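Local coordinates for ESX-5 secretion system protein EccC5 (PDB 6J18), which is an ATPase of the ESX-5 type VII secretion system, which exports EsxN and some PE_PGRS and PPE proteins, and is represented here by its C-terminal FtsK/SpoIIIE-type domain, at residues Q56-A61 with I117-A122; A180-P185 with P202-I207; L88-N93 with G236-V241. All coordinates share one frame; numbering follows the deposited sequence.

In the fold
Three contacts are spread over one ATPase domain built round a mixed sheet. Interactions 2 and 3 have centres about 13 Å apart and share that sheet, since strands 203-208 and 237-244 run parallel as neighbours, joined by backbone bonds between Ile204, Leu206 and His238. Interaction 1 is peripheral, its centre about 24 Å from interaction 2 and 16 Å from interaction 3, and joins helix 54-61 to the C-terminal end of helix 106-120. Tyr121 packs against both Phe205 and Phe90, linking all three. Along the chain, interactions 1 and 3 interleave, whereas interaction 2 falls wholly between the two segments of interaction 3, so distant parts of the sequence meet round one sheet, with interaction 1 at the domain surface.

Interaction 1: Q56-A61 with I117-A122; sequences QVRELA and IGRLYA
Arg58, on helix 54-61, and Arg119, near the C-terminal end of helix 106-120, mark the closest approach of the two backbones, with Arg58 CA and Arg119 CA 9.9 Å apart. At that spacing long side chains must span the distance, and arginine is suited to the task. Residues 117-120 are the last turn of helix 106-120, and Tyr121 is the first residue to leave helical geometry.

Arg58 runs out fully extended to NE, while Arg119 sends CG away from its backbone N (chi1 172°) and then turns at chi3 (78°). The two chains slide past one another in opposite directions, which sets Arg58 NE 3.5 Å from Arg119 CD, and their guanidinium planes are inclined by 61°. Arg58 NE and Arg119 NE are 3.6 Å apart, a closeness that the carboxylate of Glu116 probably compensates: its OE1 forms a salt bridge with Arg58 NE and its OE2 one with Arg119 NH2. Ser115 OG adds a hydrogen bond to Arg58 NH2. The small Ala61 points toward segment 117-122 and brings its CB to 4.4 Å from Arg119 NH2.

This is a surface arginine pair sharing one carboxylate, joining helix 54-61, the first helix of this domain construct, to the helix whose start belongs to the predicted ATP-binding loop, as in P-loop ATPases.

Interaction 2: A180-P185 with P202-I207; sequences AGREPP and PEIFLI
Arg182 reaches from the loop after helix 165-180 to the start of strand 203-208, where it meets Pro202 and Ile204. The backbones stay well apart, Arg182 CA and Pro202 CA being 11.1 Å from each other, and an arginine stretched from CG to NE covers that distance.

The polar part of the contact is a two-pronged grip on one carbonyl. Arg182 NH2 donates to Pro202 O at 2.8 Å with an N-H...O angle of 148°; the oxygen lies at the edge of the guanidinium, close to its plane, and the donor lies in the carbonyl plane. Arg182 NH1 gives a second, weak bond to Pro202 O at 3.1 Å. Because NH1 also donates to Val235 O, at the end of helix 232-235, this buried charged group is supplied with main-chain acceptors, and the two carbonyls probably limit its rotation.

The apolar part lies over the flat group. Ile204 CD1 sits above one guanidinium face, 3.7 Å from Arg182 CZ and displaced toward the rim, and the long CG1-CD1 arm of isoleucine is what reaches over it. Pro202 CD also approaches Arg182 NH2, at 3.8 Å. Elsewhere Ile204 packs on Leu175 and Leu179 of helix 165-180.

As to charge, Glu203 OE2 stands 5.5 Å from Arg182 NH1, too far for contact, though it may favour the cation through space; the other oxygen, Glu203 OE1, is hydrogen-bonded to His238 NE2.

An arginine clasping a backbone carbonyl thus ties a post-helical loop to the start of strand 203-208, an inner strand of the parallel part of the sheet whose hydrophobic run leads into two aspartates, as in the Walker B strand of P-loop ATPases.

Interaction 3: L88-N93 with G236-V241; sequences LNFAEN and GLHVIV
Phe90 and His238 both place CG beside the backbone nitrogen, with chi1 -71° and -56°, and each ring is thereby turned toward the other between loop 88-93 and strand 237-244. The result is a face-to-face stack: ring centroids 3.8 Å apart, planes inclined by 28°. His238 CE1 lies over the centre of the phenyl ring, 3.3 Å above its plane, and Phe90 CE1 comes within 3.4 Å of His238 ND1. Phenylalanine offers a broad flat face; histidine adds polar edges that its stacking leaves available.

Beside this pair, Leu88 CD1 and Ile240 CD1 meet tip to tip at 4.0 Å, and Ile240 also packs on Leu110 and Ile113 of helix 106-120, so the aliphatic residues continue the core that the rings begin.

Both imidazole nitrogens are engaged: ND1 is hydrogen-bonded to Ser94 O and NE2 to Glu203 OE1, while Phe205 stacks on His238 as well. With a carbonyl and a carboxylate as partners, the imidazole would probably carry hydrogens on both nitrogens, and the positive charge, if present, would strengthen its attraction to the aromatic face of Phe90.

Interaction 1: Q56-A61 with I117-A122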
loop_
_atom_site.group_PDB
_atom_site.type_symbol
_atom_site.label_atom_id
_atom_site.label_comp_id
_atom_site.label_asym_id
_atom_site.label_seq_id
_atom_site.Cartn_x
_atom_site.Cartn_y
_atom_site.Cartn_z
ATOM N N GLN A 56 6.749 -14.424 -12.587
ATOM C CA GLN A 56 6.298 -15.757 -12.211
ATOM C C GLN A 56 4.919 -15.717 -11.557
ATOM O O GLN A 56 4.070 -16.561 -11.839
ATOM C CB GLN A 56 7.310 -16.419 -11.270
ATOM C CG GLN A 56 8.643 -16.761 -11.925
ATOM C CD GLN A 56 9.656 -17.314 -10.938
ATOM O OE1 GLN A 56 10.500 -16.581 -10.421
ATOM N NE2 GLN A 56 9.579 -18.614 -10.673
ATOM N N VAL A 57 4.691 -14.734 -10.689
ATOM C CA VAL A 57 3.408 -14.633 -10.001
ATOM C C VAL A 57 2.310 -14.208 -10.978
ATOM O O VAL A 57 1.132 -14.503 -10.771
ATOM C CB VAL A 57 3.472 -13.649 -8.804
ATOM C CG1 VAL A 57 3.497 -12.203 -9.277
ATOM C CG2 VAL A 57 2.299 -13.881 -7.858
ATOM N N ARG A 58 2.704 -13.540 -12.057
ATOM C CA ARG A 58 1.753 -13.105 -13.073
ATOM C C ARG A 58 1.284 -14.281 -13.921
ATOM O O ARG A 58 0.146 -14.303 -14.391
ATOM C CB ARG A 58 2.372 -12.017 -13.952
ATOM C CG ARG A 58 2.371 -10.650 -13.286
ATOM C CD ARG A 58 3.133 -9.612 -14.089
ATOM N NE ARG A 58 3.011 -8.290 -13.481
ATOM C CZ ARG A 58 3.804 -7.259 -13.752
ATOM N NH1 ARG A 58 4.795 -7.390 -14.625
ATOM N NH2 ARG A 58 3.607 -6.098 -13.144
ATOM N N GLU A 59 2.167 -15.255 -14.112
ATOM C CA GLU A 59 1.789 -16.493 -14.777
ATOM C C GLU A 59 0.688 -17.194 -13.989
ATOM O O GLU A 59 -0.280 -17.702 -14.558
ATOM C CB GLU A 59 2.992 -17.428 -14.944
ATOM C CG GLU A 59 3.972 -17.017 -16.033
ATOM C CD GLU A 59 5.124 -17.996 -16.187
ATOM O OE1 GLU A 59 5.575 -18.560 -15.167
ATOM O OE2 GLU A 59 5.579 -18.205 -17.332
ATOM N N LEU A 60 0.845 -17.204 -12.670
ATOM C CA LEU A 60 -0.112 -17.844 -11.779
ATOM C C LEU A 60 -1.415 -17.053 -11.672
ATOM O O LEU A 60 -2.498 -17.634 -11.620
ATOM C CB LEU A 60 0.503 -18.025 -10.390
ATOM C CG LEU A 60 1.685 -18.988 -10.280
ATOM C CD1 LEU A 60 2.117 -19.141 -8.829
ATOM C CD2 LEU A 60 1.323 -20.336 -10.880
ATOM N N ALA A 61 -1.302 -15.729 -11.640
ATOM C CA ALA A 61 -2.462 -14.857 -11.480
ATOM C C ALA A 61 -3.428 -14.973 -12.656
ATOM O O ALA A 61 -4.642 -14.853 -12.488
ATOM C CB ALA A 61 -2.015 -13.412 -11.306
ATOM N N ILE A 117 0.129 -2.190 -10.276
ATOM C CA ILE A 117 -0.787 -1.085 -10.532
ATOM C C ILE A 117 -0.737 -0.699 -12.009
ATOM O O ILE A 117 -1.771 -0.465 -12.638
ATOM C CB ILE A 117 -0.456 0.138 -9.653
ATOM C CG1 ILE A 117 -0.803 -0.148 -8.189
ATOM C CG2 ILE A 117 -1.204 1.370 -10.135
ATOM C CD1 ILE A 117 -0.366 0.945 -7.236
ATOM N N GLY A 118 0.471 -0.659 -12.561
ATOM C CA GLY A 118 0.661 -0.339 -13.965
ATOM C C GLY A 118 0.052 -1.374 -14.893
ATOM O O GLY A 118 -0.385 -1.046 -15.997
ATOM N N ARG A 119 0.019 -2.625 -14.445
ATOM C CA ARG A 119 -0.543 -3.711 -15.244
ATOM C C ARG A 119 -2.070 -3.705 -15.231
ATOM O O ARG A 119 -2.711 -3.889 -16.266
ATOM C CB ARG A 119 -0.035 -5.068 -14.741
ATOM C CG ARG A 119 -0.725 -6.262 -15.397
ATOM C CD ARG A 119 -0.108 -7.589 -14.983
ATOM N NE ARG A 119 -0.528 -8.012 -13.648
ATOM C CZ ARG A 119 -1.625 -8.721 -13.399
ATOM N NH1 ARG A 119 -2.424 -9.085 -14.395
ATOM N NH2 ARG A 119 -1.927 -9.066 -12.154
ATOM N N LEU A 120 -2.646 -3.480 -14.055
ATOM C CA LEU A 120 -4.076 -3.685 -13.849
ATOM C C LEU A 120 -4.926 -2.437 -14.069
ATOM O O LEU A 120 -6.129 -2.535 -14.309
ATOM C CB LEU A 120 -4.311 -4.220 -12.439
ATOM C CG LEU A 120 -3.690 -5.592 -12.180
ATOM C CD1 LEU A 120 -3.547 -5.823 -10.694
ATOM C CD2 LEU A 120 -4.529 -6.689 -12.821
ATOM N N TYR A 121 -4.304 -1.267 -13.984
ATOM C CA TYR A 121 -5.041 -0.014 -14.088
ATOM C C TYR A 121 -4.600 0.838 -15.269
ATOM O O TYR A 121 -3.432 0.825 -15.657
ATOM C CB TYR A 121 -4.881 0.813 -12.814
ATOM C CG TYR A 121 -5.475 0.211 -11.562
ATOM C CD1 TYR A 121 -4.759 -0.701 -10.798
ATOM C CD2 TYR A 121 -6.744 0.579 -11.127
ATOM C CE1 TYR A 121 -5.294 -1.243 -9.646
ATOM C CE2 TYR A 121 -7.287 0.042 -9.975
ATOM C CZ TYR A 121 -6.556 -0.868 -9.239
ATOM O OH TYR A 121 -7.088 -1.407 -8.091
ATOM N N ALA A 122 -5.543 1.589 -15.826
ATOM C CA ALA A 122 -5.219 2.631 -16.787
ATOM C C ALA A 122 -4.544 3.783 -16.047
ATOM O O ALA A 122 -4.844 4.023 -14.877
ATOM C CB ALA A 122 -6.472 3.107 -17.510
#

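Interaction 2: A180-P185 with P202-I207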
loop_
_atom_site.group_PDB
_atom_site.type_symbol
_atom_site.label_atom_id
_atom_site.label_comp_id
_atom_site.label_asym_id
_atom_site.label_seq_id
_atom_site.Cartn_x
_atom_site.Cartn_y
_atom_site.Cartn_z
ATOM N N ALA A 180 -11.478 15.132 0.201
ATOM C CA ALA A 180 -12.599 15.799 0.857
ATOM C C ALA A 180 -13.749 16.051 -0.112
ATOM O O ALA A 180 -14.908 16.141 0.295
ATOM C CB ALA A 180 -12.142 17.108 1.483
ATOM N N GLY A 181 -13.423 16.164 -1.395
ATOM C CA GLY A 181 -14.426 16.407 -2.413
ATOM C C GLY A 181 -15.169 15.151 -2.829
ATOM O O GLY A 181 -16.199 15.227 -3.494
ATOM N N ARG A 182 -14.659 13.990 -2.430
ATOM C CA ARG A 182 -15.243 12.727 -2.870
ATOM C C ARG A 182 -16.417 12.286 -1.997
ATOM O O ARG A 182 -16.351 11.279 -1.287
ATOM C CB ARG A 182 -14.169 11.644 -2.921
ATOM C CG ARG A 182 -13.098 11.951 -3.955
ATOM C CD ARG A 182 -12.273 10.733 -4.320
ATOM N NE ARG A 182 -11.554 10.941 -5.573
ATOM C CZ ARG A 182 -10.770 10.035 -6.149
ATOM N NH1 ARG A 182 -10.603 8.846 -5.586
ATOM N NH2 ARG A 182 -10.158 10.316 -7.291
ATOM N N GLU A 183 -17.494 13.062 -2.076
ATOM C CA GLU A 183 -18.757 12.768 -1.409
ATOM C C GLU A 183 -19.808 13.722 -1.966
ATOM O O GLU A 183 -19.458 14.761 -2.521
ATOM C CB GLU A 183 -18.632 12.919 0.107
ATOM C CG GLU A 183 -18.392 14.341 0.567
ATOM C CD GLU A 183 -18.094 14.425 2.048
ATOM O OE1 GLU A 183 -17.537 13.452 2.598
ATOM O OE2 GLU A 183 -18.419 15.462 2.661
ATOM N N PRO A 184 -21.099 13.376 -1.833
ATOM C CA PRO A 184 -22.122 14.280 -2.371
ATOM C C PRO A 184 -22.184 15.609 -1.624
ATOM O O PRO A 184 -21.731 15.683 -0.481
ATOM C CB PRO A 184 -23.426 13.496 -2.175
ATOM C CG PRO A 184 -23.011 12.078 -1.982
ATOM C CD PRO A 184 -21.684 12.135 -1.300
ATOM N N PRO A 185 -22.727 16.651 -2.270
ATOM C CA PRO A 185 -23.019 17.907 -1.573
ATOM C C PRO A 185 -24.004 17.667 -0.435
ATOM O O PRO A 185 -24.811 16.742 -0.522
ATOM C CB PRO A 185 -23.635 18.786 -2.666
ATOM C CG PRO A 185 -23.131 18.213 -3.945
ATOM C CD PRO A 185 -23.023 16.737 -3.710
ATOM N N PRO A 202 -9.950 8.712 -10.631
ATOM C CA PRO A 202 -9.228 7.449 -10.501
ATOM C C PRO A 202 -9.051 7.021 -9.055
ATOM O O PRO A 202 -9.243 7.812 -8.127
ATOM C CB PRO A 202 -7.873 7.763 -11.129
ATOM C CG PRO A 202 -7.674 9.206 -10.827
ATOM C CD PRO A 202 -9.041 9.835 -10.918
ATOM N N GLU A 203 -8.702 5.750 -8.883
ATOM C CA GLU A 203 -8.311 5.211 -7.586
ATOM C C GLU A 203 -7.021 5.888 -7.145
ATOM O O GLU A 203 -6.112 6.077 -7.951
ATOM C CB GLU A 203 -8.146 3.687 -7.658
ATOM C CG GLU A 203 -9.445 2.951 -7.977
ATOM C CD GLU A 203 -10.420 2.988 -6.822
ATOM O OE1 GLU A 203 -10.112 2.447 -5.728
ATOM O OE2 GLU A 203 -11.502 3.581 -7.003
ATOM N N ILE A 204 -6.956 6.281 -5.878
ATOM C CA ILE A 204 -5.790 6.988 -5.357
ATOM C C ILE A 204 -4.951 6.089 -4.455
ATOM O O ILE A 204 -5.431 5.593 -3.437
ATOM C CB ILE A 204 -6.201 8.254 -4.578
ATOM C CG1 ILE A 204 -6.814 9.279 -5.534
ATOM C CG2 ILE A 204 -5.002 8.857 -3.858
ATOM C CD1 ILE A 204 -7.378 10.499 -4.845
ATOM N N PHE A 205 -3.698 5.878 -4.844
ATOM C CA PHE A 205 -2.766 5.100 -4.040
ATOM C C PHE A 205 -1.757 6.010 -3.350
ATOM O O PHE A 205 -0.885 6.585 -4.002
ATOM C CB PHE A 205 -2.028 4.069 -4.899
ATOM C CG PHE A 205 -2.902 2.957 -5.409
ATOM C CD1 PHE A 205 -3.664 3.122 -6.553
ATOM C CD2 PHE A 205 -2.950 1.741 -4.746
ATOM C CE1 PHE A 205 -4.464 2.094 -7.025
ATOM C CE2 PHE A 205 -3.747 0.710 -5.212
ATOM C CZ PHE A 205 -4.504 0.887 -6.352
ATOM N N LEU A 206 -1.887 6.152 -2.036
ATOM C CA LEU A 206 -0.887 6.858 -1.249
ATOM C C LEU A 206 0.183 5.868 -0.813
ATOM O O LEU A 206 -0.042 5.049 0.077
ATOM C CB LEU A 206 -1.515 7.541 -0.033
ATOM C CG LEU A 206 -0.535 8.144 0.981
ATOM C CD1 LEU A 206 0.375 9.173 0.322
ATOM C CD2 LEU A 206 -1.284 8.760 2.153
ATOM N N ILE A 207 1.343 5.940 -1.455
ATOM C CA ILE A 207 2.419 4.998 -1.182
ATOM C C ILE A 207 3.573 5.683 -0.461
ATOM O O ILE A 207 4.176 6.620 -0.983
ATOM C CB ILE A 207 2.928 4.351 -2.479
ATOM C CG1 ILE A 207 1.796 3.563 -3.142
ATOM C CG2 ILE A 207 4.116 3.446 -2.191
ATOM C CD1 ILE A 207 2.131 3.047 -4.517
#

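Interaction 3: L88-N93 with G236-V241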
loop_
_atom_site.group_PDB
_atom_site.type_symbol
_atom_site.label_atom_id
_atom_site.label_comp_id
_atom_site.label_asym_id
_atom_site.label_seq_id
_atom_site.Cartn_x
_atom_site.Cartn_y
_atom_site.Cartn_z
ATOM N N LEU A 88 -3.651 -8.097 -2.919
ATOM C CA LEU A 88 -4.245 -7.024 -2.140
ATOM C C LEU A 88 -5.756 -7.150 -2.282
ATOM O O LEU A 88 -6.332 -6.723 -3.284
ATOM C CB LEU A 88 -3.760 -5.652 -2.608
ATOM C CG LEU A 88 -2.320 -5.274 -2.254
ATOM C CD1 LEU A 88 -2.007 -3.858 -2.712
ATOM C CD2 LEU A 88 -2.083 -5.422 -0.759
ATOM N N ASN A 89 -6.390 -7.764 -1.289
ATOM C CA ASN A 89 -7.819 -8.032 -1.343
ATOM C C ASN A 89 -8.620 -6.811 -0.904
ATOM O O ASN A 89 -8.984 -6.682 0.264
ATOM C CB ASN A 89 -8.164 -9.243 -0.470
ATOM C CG ASN A 89 -9.568 -9.763 -0.718
ATOM O OD1 ASN A 89 -10.377 -9.118 -1.384
ATOM N ND2 ASN A 89 -9.865 -10.937 -0.174
ATOM N N PHE A 90 -8.900 -5.924 -1.853
ATOM C CA PHE A 90 -9.552 -4.653 -1.553
ATOM C C PHE A 90 -10.999 -4.826 -1.092
ATOM O O PHE A 90 -11.588 -3.906 -0.524
ATOM C CB PHE A 90 -9.491 -3.735 -2.774
ATOM C CG PHE A 90 -8.111 -3.219 -3.069
ATOM C CD1 PHE A 90 -7.178 -3.087 -2.052
ATOM C CD2 PHE A 90 -7.744 -2.871 -4.358
ATOM C CE1 PHE A 90 -5.905 -2.615 -2.314
ATOM C CE2 PHE A 90 -6.470 -2.397 -4.627
ATOM C CZ PHE A 90 -5.551 -2.269 -3.604
ATOM N N ALA A 91 -11.569 -6.004 -1.332
ATOM C CA ALA A 91 -12.907 -6.312 -0.835
ATOM C C ALA A 91 -12.875 -6.447 0.686
ATOM O O ALA A 91 -13.845 -6.126 1.371
ATOM C CB ALA A 91 -13.440 -7.581 -1.476
ATOM N N GLU A 92 -11.747 -6.928 1.202
ATOM C CA GLU A 92 -11.539 -7.075 2.640
ATOM C C GLU A 92 -11.001 -5.790 3.265
ATOM O O GLU A 92 -11.553 -5.287 4.245
ATOM C CB GLU A 92 -10.574 -8.227 2.936
ATOM C CG GLU A 92 -11.251 -9.567 3.154
ATOM C CD GLU A 92 -10.277 -10.658 3.576
ATOM O OE1 GLU A 92 -9.104 -10.339 3.881
ATOM O OE2 GLU A 92 -10.689 -11.838 3.610
ATOM N N ASN A 93 -9.911 -5.277 2.704
ATOM C CA ASN A 93 -9.276 -4.079 3.233
ATOM C C ASN A 93 -8.584 -3.277 2.135
ATOM O O ASN A 93 -8.019 -3.845 1.200
ATOM C CB ASN A 93 -8.273 -4.451 4.325
ATOM C CG ASN A 93 -7.907 -3.270 5.202
ATOM O OD1 ASN A 93 -7.071 -2.442 4.837
ATOM N ND2 ASN A 93 -8.539 -3.185 6.366
ATOM N N GLY A 236 -12.229 5.799 -2.719
ATOM C CA GLY A 236 -11.271 5.169 -3.608
ATOM C C GLY A 236 -9.829 5.403 -3.198
ATOM O O GLY A 236 -8.971 5.674 -4.037
ATOM N N LEU A 237 -9.564 5.294 -1.900
ATOM C CA LEU A 237 -8.229 5.532 -1.369
ATOM C C LEU A 237 -7.550 4.231 -0.948
ATOM O O LEU A 237 -8.184 3.347 -0.371
ATOM C CB LEU A 237 -8.294 6.496 -0.181
ATOM C CG LEU A 237 -7.010 6.715 0.623
ATOM C CD1 LEU A 237 -5.937 7.379 -0.231
ATOM C CD2 LEU A 237 -7.294 7.531 1.874
ATOM N N HIS A 238 -6.260 4.122 -1.249
ATOM C CA HIS A 238 -5.455 2.992 -0.801
ATOM C C HIS A 238 -4.155 3.490 -0.185
ATOM O O HIS A 238 -3.354 4.140 -0.854
ATOM C CB HIS A 238 -5.155 2.038 -1.958
ATOM C CG HIS A 238 -6.380 1.525 -2.650
ATOM N ND1 HIS A 238 -7.160 0.515 -2.131
ATOM C CD2 HIS A 238 -6.958 1.884 -3.821
ATOM C CE1 HIS A 238 -8.167 0.273 -2.953
ATOM N NE2 HIS A 238 -8.068 1.091 -3.984
ATOM N N VAL A 239 -3.951 3.187 1.092
ATOM C CA VAL A 239 -2.734 3.595 1.782
ATOM C C VAL A 239 -1.796 2.407 1.977
ATOM O O VAL A 239 -2.139 1.435 2.650
ATOM C CB VAL A 239 -3.044 4.231 3.148
ATOM C CG1 VAL A 239 -1.762 4.692 3.817
ATOM C CG2 VAL A 239 -4.008 5.400 2.982
ATOM N N ILE A 240 -0.615 2.493 1.376
ATOM C CA ILE A 240 0.371 1.421 1.452
ATOM C C ILE A 240 1.687 1.971 2.002
ATOM O O ILE A 240 2.344 2.790 1.358
ATOM C CB ILE A 240 0.600 0.771 0.077
ATOM C CG1 ILE A 240 -0.735 0.310 -0.516
ATOM C CG2 ILE A 240 1.544 -0.408 0.199
ATOM C CD1 ILE A 240 -0.630 -0.225 -1.926
ATOM N N VAL A 241 2.061 1.520 3.197
ATOM C CA VAL A 241 3.168 2.119 3.941
ATOM C C VAL A 241 4.179 1.080 4.435
ATOM O O VAL A 241 3.803 -0.027 4.821
ATOM C CB VAL A 241 2.634 2.919 5.161
ATOM C CG1 VAL A 241 3.770 3.544 5.948
ATOM C CG2 VAL A 241 1.657 3.991 4.710
#